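Aminopeptidase N (Francisella tularensis subsp. tularensis, PDB 5DLL) removes N-terminal amino acids from peptides as a zinc-dependent aminopeptidase of the M1 family, and probably takes part in the breakdown of intracellular peptides. Local coordinates at residues I232-Y237 with M289-T294; P371-I376 with T484-E489; M828-Y833 with S862-S867. All blocks are in the same frame, centred on the assembly; numbering follows the deposited sequence.

Contact 1: I232-Y237 with M289-T294; sequences IDKCHY and MASNKT
K234 O is the polar centre of this contact, accepting the backbone N of A290 at 2.9 Å. The N-H...O angle of 162° and the position of the donor in the carbonyl plane make this a well-formed bond. The same oxygen lies 3.2 Å from M289 CA, where the geometry is that of a CA-H...O contact, so two successive residues of 289-294 converge on one carbonyl. Side chains pack around that point. K234 CB meets M289 CB at 4.0 Å, while K234 CG rests against S291 OG at 3.2 Å without a hydrogen bond. Because the lysine chain has its CG beside the backbone N (chi1 -56°) and then bends at chi2, its base does the touching and its ammonium end leads away. Next to it, C235 SG approaches M289 CG at 4.4 Å. The K234 carbonyl belongs to a turn that is likely to orient it: C235 N binds I232 O at 3.0 Å, just before C235 takes the N-cap position of helix 236-253. Behind the turn, C235 packs on I209 of strand 207-214 and I225 of strand 220-227, whereas A290 and the edge-to-face Y237 ring both reach F300 of helix 297-312, which carries the zinc ligand H309.

Contact 2: P371-I376 with T484-E489; sequences PMSHPI and TADQKE
S373 and D486 meet where the M1 peptidase domain abuts the Ig-like beta domain: 371-376 follows helix 349-369 of the former, and 484-489 lies between strands 472-480 and 495-502 of the latter. The key bond is S373 OG to D486 OD1 at 2.8 Å, with the serine as donor. It reaches OD1 from above the carboxylate, 42° out of its plane. Both side chains have their first torsion near +60° (chi1 61° for S373, 57° for D486), which holds each group close over its own backbone. S373 O also sits 3.3 Å from D486 OD1, but these are two acceptors and form no bond. The other carboxylate oxygen, OD2, lies against carbon alone in this pairing, 3.7 Å from H374 CA and 3.8 Å from P375 CD. At the other end, A485 CB touches P371 O at 3.9 Å. Each loop is braced from within: H374 ND1 donates to M372 O at 2.9 Å, in the ring plane, and T484 N binds Q487 O at 2.9 Å. Further out, H374 NE2 pairs with T389 OG1, and Q487 OE1 receives S455 N and K490 NZ. A small loop-to-loop interface, with one side-chain bond flanked by carbon-oxygen van der Waals contacts, thus joins two consecutive domains of the multidomain M1 aminopeptidase architecture.

Contact 3: M828-Y833 with S862-S867; sequences MSWKRY and SKSLES
M828 and S864 bring the backbones closest, their CA atoms 6.0 Å apart, and the gap widens to 9.2 Å between the CA atoms of K831 and S867, so the loop diverges from the end of helix 855-866. This is the last helix of the C-terminal all-helical domain of the enzyme, assigned to ARM-like repeats, and the loop 828-833 connects helices 817-824 and 835-849 of the same domain. W830 makes the principal side-chain contact. Its CG lies between the backbone N and the carbonyl carbon (chi1 62°), and the indole edge is presented to the helix end. W830 NE1 donates to S864 O at 3.0 Å; the acceptor lies in the ring plane, but the N-H...O angle of 131° makes the bond bent. Seen from the carbonyl, the donor stands 58° above its plane rather than on a lone pair. S867 OG donates to the same S864 O at 2.8 Å from the opposite face, so two donors grip one carbonyl of the last helical turn. M828 CB packs against S864 OG at 3.8 Å, next to the indole bond. One face of the W830 ring carries K831 CG, 3.6 Å above the plane and offset toward the rim. K842 adds a cation-pi interaction with W830, and L845, also of helix 835-849, touches W830, S864 and L865. Beyond its CG the K831 chain is extended and runs out to the C-terminal carboxylate. The K831 ammonium would probably offset part of the negative charge of the terminal carboxylate, which sits just past the C-terminal end of the helix, although the contacts are loose: K831 NZ makes a weak hydrogen bond to S867 O and a long salt bridge, at 3.8 Å, to S867 OXT.

Overall arrangement
The three contacts follow in series along the chain, each closing before the next opens. Contact 1 joins parts of the peptidase domain, contact 2 links that domain to the Ig-like beta domain, and contact 3 lies within the C-terminal helical domain. Contacts 1 and 2 sit on opposite sides of the chain's centre, with their centres 44 Å apart; the centre of contact 3 is 43 Å from that of contact 1. Contacts 2 and 3 share one side, 20 Å between centres and about 5 Å between nearest atoms, without touching. Through the end of K863, the last helix thus nears the junction of the two preceding domains. All lie away from the zinc and sodium sites.

Contact 1: I232-Y237 with M289-T294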
loop_
_atom_site.group_PDB
_atom_site.type_symbol
_atom_site.label_atom_id
_atom_site.label_comp_id
_atom_site.label_asym_id
_atom_site.label_seq_id
_atom_site.Cartn_x
_atom_site.Cartn_y
_atom_site.Cartn_z
ATOM N N ILE A 232 8.229 -22.953 4.963
ATOM C CA ILE A 232 7.142 -23.454 4.105
ATOM C C ILE A 232 5.836 -23.773 4.859
ATOM O O ILE A 232 4.740 -23.580 4.320
ATOM C CB ILE A 232 7.615 -24.669 3.251
ATOM C CG1 ILE A 232 6.678 -24.914 2.058
ATOM C CG2 ILE A 232 7.740 -25.935 4.097
ATOM C CD1 ILE A 232 6.586 -23.770 1.070
ATOM N N ASP A 233 5.952 -24.234 6.106
ATOM C CA ASP A 233 4.779 -24.598 6.916
ATOM C C ASP A 233 3.839 -23.418 7.197
ATOM O O ASP A 233 2.665 -23.623 7.485
ATOM C CB ASP A 233 5.212 -25.236 8.245
ATOM C CG ASP A 233 5.803 -26.629 8.069
ATOM O OD1 ASP A 233 5.924 -27.097 6.915
ATOM O OD2 ASP A 233 6.146 -27.259 9.094
ATOM N N LYS A 234 4.350 -22.192 7.106
ATOM C CA LYS A 234 3.546 -20.999 7.341
ATOM C C LYS A 234 3.107 -20.332 6.029
ATOM O O LYS A 234 2.689 -19.173 6.033
ATOM C CB LYS A 234 4.328 -20.003 8.211
ATOM C CG LYS A 234 4.803 -20.559 9.549
ATOM C CD LYS A 234 6.232 -21.092 9.487
ATOM C CE LYS A 234 6.657 -21.757 10.790
ATOM N NZ LYS A 234 6.073 -23.118 10.984
ATOM N N CYS A 235 3.187 -21.064 4.916
ATOM C CA CYS A 235 2.796 -20.538 3.601
ATOM C C CYS A 235 1.475 -21.119 3.078
ATOM O O CYS A 235 1.146 -20.949 1.904
ATOM C CB CYS A 235 3.911 -20.797 2.577
ATOM S SG CYS A 235 5.396 -19.797 2.821
ATOM N N HIS A 236 0.708 -21.781 3.943
ATOM C CA HIS A 236 -0.519 -22.454 3.506
ATOM C C HIS A 236 -1.689 -21.498 3.280
ATOM O O HIS A 236 -2.496 -21.720 2.375
ATOM C CB HIS A 236 -0.897 -23.580 4.473
ATOM C CG HIS A 236 -0.009 -24.779 4.352
ATOM N ND1 HIS A 236 -0.330 -25.867 3.568
ATOM C CD2 HIS A 236 1.206 -25.046 4.885
ATOM C CE1 HIS A 236 0.640 -26.761 3.640
ATOM N NE2 HIS A 236 1.584 -26.287 4.432
ATOM N N TYR A 237 -1.777 -20.439 4.082
ATOM C CA TYR A 237 -2.808 -19.421 3.871
ATOM C C TYR A 237 -2.599 -18.659 2.554
ATOM O O TYR A 237 -3.567 -18.309 1.879
ATOM C CB TYR A 237 -2.880 -18.428 5.033
ATOM C CG TYR A 237 -4.028 -17.460 4.861
ATOM C CD1 TYR A 237 -5.340 -17.867 5.080
ATOM C CD2 TYR A 237 -3.812 -16.152 4.430
ATOM C CE1 TYR A 237 -6.401 -16.997 4.900
ATOM C CE2 TYR A 237 -4.870 -15.274 4.251
ATOM C CZ TYR A 237 -6.162 -15.703 4.487
ATOM O OH TYR A 237 -7.225 -14.847 4.315
ATOM N N MET A 289 3.663 -15.053 5.254
ATOM C CA MET A 289 3.633 -16.116 6.258
ATOM C C MET A 289 2.545 -15.862 7.293
ATOM O O MET A 289 2.337 -14.726 7.722
ATOM C CB MET A 289 4.991 -16.250 6.951
ATOM C CG MET A 289 6.036 -16.998 6.135
ATOM S SD MET A 289 7.463 -17.507 7.119
ATOM C CE MET A 289 7.887 -15.975 7.955
ATOM N N ALA A 290 1.854 -16.927 7.688
ATOM C CA ALA A 290 0.853 -16.837 8.744
ATOM C C ALA A 290 0.554 -18.210 9.328
ATOM O O ALA A 290 0.240 -19.145 8.595
ATOM C CB ALA A 290 -0.422 -16.198 8.214
ATOM N N SER A 291 0.679 -18.321 10.649
ATOM C CA SER A 291 0.233 -19.497 11.392
ATOM C C SER A 291 -1.031 -19.118 12.141
ATOM O O SER A 291 -1.243 -17.941 12.434
ATOM C CB SER A 291 1.308 -19.949 12.382
ATOM O OG SER A 291 2.594 -19.927 11.782
ATOM N N ASN A 292 -1.872 -20.106 12.443
ATOM C CA ASN A 292 -3.120 -19.865 13.185
ATOM C C ASN A 292 -2.859 -19.337 14.595
ATOM O O ASN A 292 -3.614 -18.501 15.114
ATOM C CB ASN A 292 -3.973 -21.138 13.262
ATOM C CG ASN A 292 -4.868 -21.316 12.049
ATOM O OD1 ASN A 292 -6.089 -21.433 12.177
ATOM N ND2 ASN A 292 -4.267 -21.325 10.865
ATOM N N LYS A 293 -1.778 -19.824 15.196
ATOM C CA LYS A 293 -1.392 -19.426 16.543
ATOM C C LYS A 293 -0.942 -17.964 16.600
ATOM O O LYS A 293 -1.286 -17.247 17.542
ATOM C CB LYS A 293 -0.256 -20.314 17.065
ATOM C CG LYS A 293 -0.500 -21.815 16.963
ATOM C CD LYS A 293 0.434 -22.613 17.870
ATOM C CE LYS A 293 1.901 -22.235 17.699
ATOM N NZ LYS A 293 2.354 -22.243 16.277
ATOM N N THR A 294 -0.184 -17.530 15.588
ATOM C CA THR A 294 0.549 -16.264 15.649
ATOM C C THR A 294 -0.077 -15.096 14.895
ATOM O O THR A 294 0.005 -13.958 15.354
ATOM C CB THR A 294 1.986 -16.443 15.126
ATOM O OG1 THR A 294 1.952 -16.936 13.781
ATOM C CG2 THR A 294 2.757 -17.407 16.012
#

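Contact 2: P371-I376 with T484-E489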
loop_
_atom_site.group_PDB
_atom_site.type_symbol
_atom_site.label_atom_id
_atom_site.label_comp_id
_atom_site.label_asym_id
_atom_site.label_seq_id
_atom_site.Cartn_x
_atom_site.Cartn_y
_atom_site.Cartn_z
ATOM N N PRO A 371 6.438 20.917 -0.312
ATOM C CA PRO A 371 7.262 21.258 -1.479
ATOM C C PRO A 371 7.457 20.095 -2.455
ATOM O O PRO A 371 7.779 20.324 -3.620
ATOM C CB PRO A 371 8.612 21.642 -0.859
ATOM C CG PRO A 371 8.291 22.063 0.531
ATOM C CD PRO A 371 7.141 21.200 0.954
ATOM N N MET A 372 7.261 18.865 -1.978
ATOM C CA MET A 372 7.384 17.665 -2.811
ATOM C C MET A 372 6.142 17.402 -3.666
ATOM O O MET A 372 6.093 16.399 -4.376
ATOM C CB MET A 372 7.647 16.434 -1.932
ATOM C CG MET A 372 8.863 16.545 -1.020
ATOM S SD MET A 372 10.423 16.636 -1.921
ATOM C CE MET A 372 10.584 14.948 -2.509
ATOM N N SER A 373 5.146 18.288 -3.599
ATOM C CA SER A 373 3.885 18.112 -4.323
ATOM C C SER A 373 4.092 17.833 -5.809
ATOM O O SER A 373 4.973 18.416 -6.440
ATOM C CB SER A 373 3.008 19.354 -4.165
ATOM O OG SER A 373 3.649 20.497 -4.705
ATOM N N HIS A 374 3.275 16.937 -6.357
ATOM C CA HIS A 374 3.346 16.587 -7.774
ATOM C C HIS A 374 2.029 15.994 -8.282
ATOM O O HIS A 374 1.180 15.600 -7.478
ATOM C CB HIS A 374 4.516 15.619 -8.043
ATOM C CG HIS A 374 4.463 14.346 -7.251
ATOM N ND1 HIS A 374 4.810 14.284 -5.919
ATOM C CD2 HIS A 374 4.138 13.083 -7.613
ATOM C CE1 HIS A 374 4.684 13.040 -5.489
ATOM N NE2 HIS A 374 4.278 12.292 -6.499
ATOM N N PRO A 375 1.845 15.952 -9.617
ATOM C CA PRO A 375 0.679 15.261 -10.168
ATOM C C PRO A 375 0.901 13.751 -10.164
ATOM O O PRO A 375 2.026 13.295 -9.946
ATOM C CB PRO A 375 0.587 15.789 -11.614
ATOM C CG PRO A 375 1.696 16.785 -11.783
ATOM C CD PRO A 375 2.682 16.524 -10.687
ATOM N N ILE A 376 -0.154 12.983 -10.409
ATOM C CA ILE A 376 -0.026 11.521 -10.459
ATOM C C ILE A 376 0.768 11.069 -11.695
ATOM O O ILE A 376 1.385 9.992 -11.688
ATOM C CB ILE A 376 -1.397 10.806 -10.358
ATOM C CG1 ILE A 376 -2.278 11.094 -11.581
ATOM C CG2 ILE A 376 -2.100 11.213 -9.068
ATOM C CD1 ILE A 376 -3.532 10.245 -11.647
ATOM N N THR A 484 0.714 25.469 -6.169
ATOM C CA THR A 484 1.701 24.635 -5.473
ATOM C C THR A 484 3.117 24.992 -5.926
ATOM O O THR A 484 3.309 25.810 -6.830
ATOM C CB THR A 484 1.456 23.134 -5.737
ATOM O OG1 THR A 484 1.314 22.908 -7.145
ATOM C CG2 THR A 484 0.207 22.661 -5.025
ATOM N N ALA A 485 4.108 24.373 -5.288
ATOM C CA ALA A 485 5.509 24.592 -5.635
ATOM C C ALA A 485 5.818 24.177 -7.082
ATOM O O ALA A 485 6.535 24.886 -7.796
ATOM C CB ALA A 485 6.412 23.843 -4.664
ATOM N N ASP A 486 5.267 23.038 -7.506
ATOM C CA ASP A 486 5.523 22.497 -8.850
ATOM C C ASP A 486 4.806 23.264 -9.971
ATOM O O ASP A 486 5.325 23.370 -11.086
ATOM C CB ASP A 486 5.183 20.999 -8.915
ATOM C CG ASP A 486 3.746 20.698 -8.516
ATOM O OD1 ASP A 486 3.315 21.142 -7.429
ATOM O OD2 ASP A 486 3.055 20.002 -9.285
ATOM N N GLN A 487 3.618 23.791 -9.677
ATOM C CA GLN A 487 2.900 24.647 -10.624
ATOM C C GLN A 487 1.842 25.501 -9.928
ATOM O O GLN A 487 1.189 25.049 -8.985
ATOM C CB GLN A 487 2.248 23.814 -11.731
ATOM C CG GLN A 487 1.446 22.623 -11.234
ATOM C CD GLN A 487 0.378 22.173 -12.213
ATOM O OE1 GLN A 487 -0.663 21.655 -11.812
ATOM N NE2 GLN A 487 0.626 22.373 -13.500
ATOM N N LYS A 488 1.680 26.732 -10.410
ATOM C CA LYS A 488 0.724 27.687 -9.836
ATOM C C LYS A 488 -0.549 27.873 -10.675
ATOM O O LYS A 488 -1.573 28.331 -10.158
ATOM C CB LYS A 488 1.426 29.029 -9.598
ATOM C CG LYS A 488 2.370 28.992 -8.400
ATOM C CD LYS A 488 3.775 29.476 -8.724
ATOM C CE LYS A 488 4.766 29.017 -7.663
ATOM N NZ LYS A 488 6.167 29.382 -8.009
ATOM N N GLU A 489 -0.480 27.513 -11.956
ATOM C CA GLU A 489 -1.643 27.543 -12.851
ATOM C C GLU A 489 -2.572 26.347 -12.587
ATOM O O GLU A 489 -2.117 25.200 -12.553
ATOM C CB GLU A 489 -1.199 27.583 -14.327
ATOM C CG GLU A 489 -0.421 26.368 -14.855
ATOM C CD GLU A 489 1.085 26.437 -14.623
ATOM O OE1 GLU A 489 1.841 25.895 -15.458
ATOM O OE2 GLU A 489 1.521 27.023 -13.608
#

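Contact 3: M828-Y833 with S862-S867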
loop_
_atom_site.group_PDB
_atom_site.type_symbol
_atom_site.label_atom_id
_atom_site.label_comp_id
_atom_site.label_asym_id
_atom_site.label_seq_id
_atom_site.Cartn_x
_atom_site.Cartn_y
_atom_site.Cartn_z
ATOM N N MET A 828 11.216 15.789 12.983
ATOM C CA MET A 828 11.270 16.756 11.881
ATOM C C MET A 828 9.940 17.470 11.601
ATOM O O MET A 828 9.845 18.241 10.647
ATOM C CB MET A 828 11.778 16.062 10.610
ATOM C CG MET A 828 13.022 15.209 10.848
ATOM S SD MET A 828 13.927 14.637 9.390
ATOM C CE MET A 828 12.605 14.328 8.217
ATOM N N SER A 829 8.927 17.228 12.436
ATOM C CA SER A 829 7.626 17.903 12.314
ATOM C C SER A 829 7.527 19.213 13.116
ATOM O O SER A 829 6.487 19.863 13.114
ATOM C CB SER A 829 6.509 16.957 12.760
ATOM O OG SER A 829 6.509 15.784 11.975
ATOM N N TRP A 830 8.613 19.594 13.784
ATOM C CA TRP A 830 8.671 20.773 14.667
ATOM C C TRP A 830 7.910 22.049 14.215
ATOM O O TRP A 830 7.483 22.838 15.060
ATOM C CB TRP A 830 10.144 21.116 14.954
ATOM C CG TRP A 830 10.933 21.482 13.728
ATOM C CD1 TRP A 830 11.703 20.650 12.965
ATOM C CD2 TRP A 830 11.022 22.778 13.122
ATOM N NE1 TRP A 830 12.268 21.351 11.922
ATOM C CE2 TRP A 830 11.862 22.659 11.995
ATOM C CE3 TRP A 830 10.472 24.029 13.423
ATOM C CZ2 TRP A 830 12.167 23.749 11.174
ATOM C CZ3 TRP A 830 10.772 25.106 12.605
ATOM C CH2 TRP A 830 11.613 24.960 11.496
ATOM N N LYS A 831 7.758 22.261 12.906
ATOM C CA LYS A 831 6.949 23.378 12.392
ATOM C C LYS A 831 5.489 23.356 12.866
ATOM O O LYS A 831 4.875 24.409 13.039
ATOM C CB LYS A 831 6.956 23.401 10.860
ATOM C CG LYS A 831 8.200 24.014 10.248
ATOM C CD LYS A 831 8.013 24.255 8.760
ATOM C CE LYS A 831 9.124 25.122 8.195
ATOM N NZ LYS A 831 8.845 25.511 6.787
ATOM N N ARG A 832 4.947 22.159 13.068
ATOM C CA ARG A 832 3.529 21.971 13.377
ATOM C C ARG A 832 3.152 22.298 14.830
ATOM O O ARG A 832 1.968 22.478 15.129
ATOM C CB ARG A 832 3.125 20.514 13.086
ATOM C CG ARG A 832 3.325 20.033 11.646
ATOM C CD ARG A 832 2.189 20.426 10.705
ATOM N NE ARG A 832 0.877 20.016 11.213
ATOM C CZ ARG A 832 -0.024 20.825 11.774
ATOM N NH1 ARG A 832 0.204 22.129 11.908
ATOM N NH2 ARG A 832 -1.174 20.321 12.209
ATOM N N TYR A 833 4.144 22.380 15.719
ATOM C CA TYR A 833 3.901 22.392 17.168
ATOM C C TYR A 833 4.058 23.756 17.827
ATOM O O TYR A 833 4.598 24.689 17.233
ATOM C CB TYR A 833 4.822 21.373 17.854
ATOM C CG TYR A 833 4.481 19.945 17.487
ATOM C CD1 TYR A 833 4.890 19.401 16.270
ATOM C CD2 TYR A 833 3.727 19.145 18.343
ATOM C CE1 TYR A 833 4.570 18.100 15.922
ATOM C CE2 TYR A 833 3.404 17.840 18.003
ATOM C CZ TYR A 833 3.826 17.325 16.793
ATOM O OH TYR A 833 3.507 16.036 16.448
ATOM N N SER A 862 19.935 18.387 8.848
ATOM C CA SER A 862 20.244 19.756 8.444
ATOM C C SER A 862 19.108 20.343 7.612
ATOM O O SER A 862 18.713 21.492 7.816
ATOM C CB SER A 862 21.555 19.803 7.652
ATOM O OG SER A 862 22.658 19.439 8.467
ATOM N N LYS A 863 18.578 19.537 6.695
ATOM C CA LYS A 863 17.549 19.983 5.753
ATOM C C LYS A 863 16.242 20.423 6.431
ATOM O O LYS A 863 15.661 21.439 6.045
ATOM C CB LYS A 863 17.262 18.894 4.716
ATOM C CG LYS A 863 16.661 19.427 3.428
ATOM C CD LYS A 863 16.114 18.308 2.563
ATOM C CE LYS A 863 15.435 18.863 1.325
ATOM N NZ LYS A 863 14.685 17.803 0.600
ATOM N N SER A 864 15.783 19.671 7.433
ATOM C CA SER A 864 14.560 20.044 8.165
ATOM C C SER A 864 14.792 21.200 9.144
ATOM O O SER A 864 13.851 21.911 9.474
ATOM C CB SER A 864 13.947 18.848 8.906
ATOM O OG SER A 864 14.450 18.737 10.223
ATOM N N LEU A 865 16.026 21.381 9.613
ATOM C CA LEU A 865 16.358 22.534 10.456
ATOM C C LEU A 865 16.367 23.839 9.660
ATOM O O LEU A 865 15.980 24.887 10.183
ATOM C CB LEU A 865 17.711 22.346 11.157
ATOM C CG LEU A 865 17.724 21.442 12.396
ATOM C CD1 LEU A 865 19.155 21.135 12.826
ATOM C CD2 LEU A 865 16.934 22.069 13.541
ATOM N N GLU A 866 16.807 23.774 8.405
ATOM C CA GLU A 866 16.880 24.965 7.548
ATOM C C GLU A 866 15.571 25.255 6.810
ATOM O O GLU A 866 15.375 26.367 6.317
ATOM C CB GLU A 866 18.036 24.851 6.542
ATOM C CG GLU A 866 17.811 23.877 5.387
ATOM C CD GLU A 866 18.902 23.938 4.329
ATOM O OE1 GLU A 866 19.991 24.488 4.607
ATOM O OE2 GLU A 866 18.669 23.430 3.210
ATOM N N SER A 867 14.687 24.262 6.729
ATOM C CA SER A 867 13.430 24.400 5.991
ATOM C C SER A 867 12.583 25.571 6.493
ATOM O O SER A 867 11.937 26.258 5.703
ATOM C CB SER A 867 12.621 23.105 6.077
ATOM O OG SER A 867 12.262 22.818 7.418
ATOM O OXT SER A 867 12.523 25.861 7.689
#